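PDB 3I3V: probable secreted solute-binding lipoprotein from Streptomyces coelicolor, which probably binds a solute outside the membrane and passes it to a transporter, as do other extracellular solute-binding lipoproteins. Local coordinates for residues A104-A107 / D108-D112; S376-R379 / G380-P383. All blocks are in the same frame, centred on the assembly; numbering follows the deposited sequence.

Contact 1. Residues A104-A107 / D108-D112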
ATOM      1  N   ALA C 104      44.683  11.976  -4.838  1.00 41.48           N
ATOM      2  CA  ALA C 104      45.959  12.675  -4.935  1.00 40.53           C
ATOM      3  C   ALA C 104      45.823  13.945  -5.783  1.00 39.49           C
ATOM      4  O   ALA C 104      46.435  14.974  -5.488  1.00 39.23           O
ATOM      5  CB  ALA C 104      47.015  11.753  -5.535  1.00 40.35           C
ATOM      6  N   ALA C 105      45.025  13.874  -6.839  1.00 37.68           N
ATOM      7  CA  ALA C 105      44.828  15.033  -7.695  1.00 38.10           C
ATOM      8  C   ALA C 105      44.157  16.167  -6.930  1.00 37.92           C
ATOM      9  O   ALA C 105      44.578  17.319  -7.017  1.00 38.52           O
ATOM     10  CB  ALA C 105      43.984  14.659  -8.896  1.00 36.92           C
ATOM     11  N   LEU C 106      43.109  15.842  -6.183  1.00 38.70           N
ATOM     12  CA  LEU C 106      42.394  16.860  -5.430  1.00 40.64           C
ATOM     13  C   LEU C 106      43.273  17.479  -4.348  1.00 40.92           C
ATOM     14  O   LEU C 106      43.179  18.677  -4.066  1.00 42.21           O
ATOM     15  CB  LEU C 106      41.136  16.272  -4.800  1.00 40.60           C
ATOM     16  CG  LEU C 106      40.382  17.271  -3.923  1.00 41.82           C
ATOM     17  CD1 LEU C 106      40.010  18.498  -4.746  1.00 41.49           C
ATOM     18  CD2 LEU C 106      39.148  16.601  -3.330  1.00 41.57           C
ATOM     19  N   ALA C 107      44.130  16.661  -3.751  1.00 40.05           N
ATOM     20  CA  ALA C 107      45.023  17.136  -2.707  1.00 40.28           C
ATOM     21  C   ALA C 107      46.046  18.114  -3.275  1.00 41.17           C
ATOM     22  O   ALA C 107      46.272  19.196  -2.719  1.00 40.83           O
ATOM     23  CB  ALA C 107      45.732  15.959  -2.058  1.00 39.68           C
ATOM     24  N   ASP C 108      46.663  17.731  -4.389  1.00 41.17           N
ATOM     25  CA  ASP C 108      47.672  18.570  -5.024  1.00 40.73           C
ATOM     26  C   ASP C 108      47.110  19.896  -5.534  1.00 39.79           C
ATOM     27  O   ASP C 108      47.868  20.847  -5.765  1.00 39.85           O
ATOM     28  CB  ASP C 108      48.352  17.808  -6.172  1.00 42.59           C
ATOM     29  CG  ASP C 108      49.272  16.688  -5.682  1.00 43.07           C
ATOM     30  OD1 ASP C 108      49.975  16.088  -6.523  1.00 43.80           O
ATOM     31  OD2 ASP C 108      49.290  16.402  -4.467  1.00 43.46           O
ATOM     32  N   TRP C 109      45.791  19.965  -5.710  1.00 38.16           N
ATOM     33  CA  TRP C 109      45.157  21.195  -6.188  1.00 38.22           C
ATOM     34  C   TRP C 109      44.571  22.027  -5.045  1.00 39.63           C
ATOM     35  O   TRP C 109      43.888  23.026  -5.293  1.00 38.64           O
ATOM     36  CB  TRP C 109      44.041  20.896  -7.200  1.00 35.23           C
ATOM     37  CG  TRP C 109      44.495  20.755  -8.627  1.00 34.15           C
ATOM     38  CD1 TRP C 109      44.756  19.590  -9.294  1.00 31.70           C
ATOM     39  CD2 TRP C 109      44.715  21.816  -9.573  1.00 30.68           C
ATOM     40  NE1 TRP C 109      45.115  19.858 -10.592  1.00 31.70           N
ATOM     41  CE2 TRP C 109      45.105  21.214 -10.790  1.00 30.62           C
ATOM     42  CE3 TRP C 109      44.627  23.214  -9.508  1.00 28.99           C
ATOM     43  CZ2 TRP C 109      45.398  21.962 -11.940  1.00 28.45           C
ATOM     44  CZ3 TRP C 109      44.918  23.961 -10.658  1.00 28.85           C
ATOM     45  CH2 TRP C 109      45.302  23.330 -11.854  1.00 27.27           C
ATOM     46  N   THR C 110      44.837  21.607  -3.806  1.00 40.59           N
ATOM     47  CA  THR C 110      44.354  22.298  -2.604  1.00 40.37           C
ATOM     48  C   THR C 110      45.522  23.022  -1.940  1.00 40.79           C
ATOM     49  O   THR C 110      46.591  22.439  -1.768  1.00 38.07           O
ATOM     50  CB  THR C 110      43.778  21.306  -1.577  1.00 41.35           C
ATOM     51  OG1 THR C 110      42.734  20.532  -2.183  1.00 42.90           O
ATOM     52  CG2 THR C 110      43.224  22.053  -0.369  1.00 41.83           C
ATOM     53  N   ASP C 111      45.315  24.285  -1.566  1.00 41.78           N
ATOM     54  CA  ASP C 111      46.369  25.071  -0.926  1.00 44.55           C
ATOM     55  C   ASP C 111      46.361  24.895   0.591  1.00 46.25           C
ATOM     56  O   ASP C 111      45.655  24.034   1.116  1.00 46.67           O
ATOM     57  CB  ASP C 111      46.233  26.565  -1.269  1.00 44.06           C
ATOM     58  CG  ASP C 111      44.946  27.186  -0.732  1.00 43.84           C
ATOM     59  OD1 ASP C 111      44.375  26.647   0.240  1.00 43.88           O
ATOM     60  OD2 ASP C 111      44.512  28.226  -1.277  1.00 42.41           O
ATOM     61  N   ASP C 112      47.146  25.721   1.282  1.00 48.48           N
ATOM     62  CA  ASP C 112      47.254  25.674   2.740  1.00 51.45           C
ATOM     63  C   ASP C 112      45.953  25.980   3.475  1.00 51.30           C
ATOM     64  O   ASP C 112      45.700  25.416   4.540  1.00 52.15           O
ATOM     65  CB  ASP C 112      48.328  26.648   3.231  1.00 54.79           C
ATOM     66  CG  ASP C 112      49.719  26.254   2.790  1.00 58.85           C
ATOM     67  OD1 ASP C 112      49.877  25.124   2.281  1.00 62.53           O
ATOM     68  OD2 ASP C 112      50.656  27.067   2.959  1.00 61.25           O
TER

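Contact 2. Residues S376-R379 / G380-P383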
ATOM      1  N   SER C 376      76.024  16.929 -13.249  1.00 32.38           N
ATOM      2  CA  SER C 376      75.827  15.694 -12.497  1.00 31.76           C
ATOM      3  C   SER C 376      75.846  14.407 -13.320  1.00 31.69           C
ATOM      4  O   SER C 376      76.233  13.359 -12.811  1.00 32.11           O
ATOM      5  CB  SER C 376      74.515  15.763 -11.716  1.00 31.44           C
ATOM      6  OG  SER C 376      74.502  16.881 -10.850  1.00 32.69           O
ATOM      7  N   PHE C 377      75.411  14.463 -14.573  1.00 31.48           N
ATOM      8  CA  PHE C 377      75.407  13.257 -15.402  1.00 32.34           C
ATOM      9  C   PHE C 377      76.791  12.851 -15.913  1.00 32.23           C
ATOM     10  O   PHE C 377      76.949  11.778 -16.491  1.00 32.08           O
ATOM     11  CB  PHE C 377      74.464  13.420 -16.602  1.00 31.10           C
ATOM     12  CG  PHE C 377      73.091  12.862 -16.378  1.00 32.42           C
ATOM     13  CD1 PHE C 377      72.074  13.654 -15.850  1.00 32.07           C
ATOM     14  CD2 PHE C 377      72.811  11.537 -16.693  1.00 30.41           C
ATOM     15  CE1 PHE C 377      70.796  13.132 -15.646  1.00 31.25           C
ATOM     16  CE2 PHE C 377      71.538  11.009 -16.489  1.00 30.90           C
ATOM     17  CZ  PHE C 377      70.527  11.808 -15.967  1.00 29.75           C
ATOM     18  N   THR C 378      77.785  13.710 -15.712  1.00 34.32           N
ATOM     19  CA  THR C 378      79.149  13.434 -16.166  1.00 37.03           C
ATOM     20  C   THR C 378      79.799  12.405 -15.243  1.00 37.21           C
ATOM     21  O   THR C 378      79.982  12.661 -14.055  1.00 36.88           O
ATOM     22  CB  THR C 378      79.995  14.716 -16.158  1.00 39.63           C
ATOM     23  OG1 THR C 378      79.296  15.749 -16.861  1.00 43.52           O
ATOM     24  CG2 THR C 378      81.333  14.478 -16.837  1.00 41.57           C
ATOM     25  N   ARG C 379      80.140  11.242 -15.792  1.00 37.38           N
ATOM     26  CA  ARG C 379      80.739  10.168 -15.007  1.00 38.06           C
ATOM     27  C   ARG C 379      81.953  10.590 -14.198  1.00 37.22           C
ATOM     28  O   ARG C 379      82.789  11.368 -14.654  1.00 37.64           O
ATOM     29  CB  ARG C 379      81.118   9.006 -15.917  1.00 39.34           C
ATOM     30  CG  ARG C 379      79.980   8.552 -16.787  1.00 40.56           C
ATOM     31  CD  ARG C 379      80.379   7.395 -17.662  1.00 41.61           C
ATOM     32  NE  ARG C 379      80.526   6.152 -16.919  1.00 41.33           N
ATOM     33  CZ  ARG C 379      80.497   4.955 -17.491  1.00 41.15           C
ATOM     34  NH1 ARG C 379      80.325   4.862 -18.804  1.00 39.22           N
ATOM     35  NH2 ARG C 379      80.641   3.856 -16.764  1.00 41.13           N
ATOM     36  N   GLY C 380      82.043  10.062 -12.985  1.00 38.91           N
ATOM     37  CA  GLY C 380      83.160  10.382 -12.119  1.00 39.38           C
ATOM     38  C   GLY C 380      82.897  11.550 -11.190  1.00 39.04           C
ATOM     39  O   GLY C 380      83.607  11.717 -10.202  1.00 40.64           O
ATOM     40  N   THR C 381      81.880  12.353 -11.502  1.00 39.42           N
ATOM     41  CA  THR C 381      81.527  13.522 -10.691  1.00 37.62           C
ATOM     42  C   THR C 381      81.021  13.102  -9.321  1.00 38.26           C
ATOM     43  O   THR C 381      79.913  12.592  -9.180  1.00 38.33           O
ATOM     44  CB  THR C 381      80.438  14.364 -11.375  1.00 37.86           C
ATOM     45  OG1 THR C 381      80.896  14.777 -12.666  1.00 38.23           O
ATOM     46  CG2 THR C 381      80.118  15.597 -10.547  1.00 36.89           C
ATOM     47  N   SER C 382      81.849  13.336  -8.310  1.00 40.06           N
ATOM     48  CA  SER C 382      81.531  12.976  -6.932  1.00 39.40           C
ATOM     49  C   SER C 382      80.150  13.396  -6.473  1.00 38.79           C
ATOM     50  O   SER C 382      79.612  14.397  -6.933  1.00 38.71           O
ATOM     51  CB  SER C 382      82.566  13.578  -5.984  1.00 40.50           C
ATOM     52  OG  SER C 382      82.635  14.985  -6.139  1.00 42.15           O
ATOM     53  N   PRO C 383      79.557  12.621  -5.550  1.00 38.48           N
ATOM     54  CA  PRO C 383      78.226  12.899  -5.001  1.00 38.52           C
ATOM     55  C   PRO C 383      78.244  14.249  -4.292  1.00 39.37           C
ATOM     56  O   PRO C 383      77.223  14.931  -4.199  1.00 39.45           O
ATOM     57  CB  PRO C 383      78.008  11.747  -4.023  1.00 38.00           C
ATOM     58  CG  PRO C 383      78.766  10.625  -4.663  1.00 39.30           C
ATOM     59  CD  PRO C 383      80.043  11.306  -5.099  1.00 37.45           C
TER

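Contact 1. Residues A104-A107 / D108-D112
Leu106 O is gripped twice from the residues that follow it: Thr110 OG1 donates to it at 2.7 Å, and Trp109 N adds a weak bond. The hydroxyl meets this oxygen with a C=O...OG1 angle of 148°, tilted out of the carbonyl plane. It gets there because chi1 of Thr110 is -56°, which sets OG1 anti to the residue's own carbonyl carbon and swings CG2 anti to its backbone N. Thr110 N takes a different acceptor, Ala107 O, at 3.0 Å; this donor stands above the carbonyl plane, 62° out of it, and so does not use a lone pair. These bonds mark the C-terminal end of a helix. Asp108 N still makes a regular i to i+4 bond to Ala104 O, 3.0 Å long, whereas Trp109 N divides itself between Ala105 O and Leu106 O, both weakly. Trp109 is the first residue to leave helical backbone angles, and the threonine hydroxyl serves a carbonyl of the last turn. The Trp109 ring presents its edge to that turn: Ala105 O lies in the ring plane, 3.2 Å from Trp109 CD1. The indole nitrogen is engaged separately, Trp109 NE1 donating to Tyr285 O, which helps to hold the ring's direction as it packs on Ala118 and Pro120. The Asp108 carboxylate lies near Ala104 O without a bond between them, that oxygen being taken by Asp108 N. Farther along, Asp111 forms a salt bridge with Arg115, and Trp109 shares backbone hydrogen bonding with Arg117. The contact thus closes helix 103-108 and starts the loop toward strand 122-131, with Trp109 tying that exit to the residue just past strand 280-284.

Contact 2. Residues S376-R379 / G380-P383
Thr381 turns its side chain back toward Thr378, so that hydroxyl and backbone amide of one residue converge on one carbonyl: Thr381 OG1 donates to Thr378 O at 2.7 Å and Thr381 N to the same oxygen at 3.2 Å. Both approach from the same face of the carbonyl plane, OG1 tilted 29° from it and N 19°. A chi1 of -58° places OG1 anti to the carbonyl carbon of Thr381, on the side of its own N, which makes the paired grip possible. The hydroxyl also lies 3.6 Å from Thr378 CB, so the two threonines meet oxygen to beta carbon. The backbone pair closes a type II beta turn from Thr378 to Thr381, linking helix 363-377 to helix 383-392. Gly380 has positive phi, where a beta carbon would clash with Arg379 O. Replacing Thr381 with a valine would probably leave Thr378 O with the amide bond alone across the turn, and the turn less firmly closed. The Arg379 side chain leads away from the turn, although its CB touches the amide of Gly380; bent at chi3, it carries NH2 to Asp217 O, while Gly380 N donates to the carboxylate of Asp217. Arg216 donates to Ser376 O, in the last turn of helix 363-377, and to Thr381 O, at the end of the beta turn, joining both to helix 203-217. Past the turn, Ser382 stands at the N-cap of helix 383-392, its OG bonded weakly to Arg385 N.

Contacts 1 and 2 do not touch: their centres are 36 Å apart and their nearest atoms about 23 Å, with contact 1 finished long before contact 2 begins along the chain. Both span the C-terminal end of a helix, and in each a threonine hydroxyl bonds to an earlier backbone carbonyl, four residues back in 104-112 but three in 376-383. The centre of contact 1 lies about 15 Å from the centre of the chain, that of contact 2 about 26 Å; both are partly buried. The first leads into a loop before a strand, the second into another helix. No solute site is identified for this protein, so neither contact is tied to one.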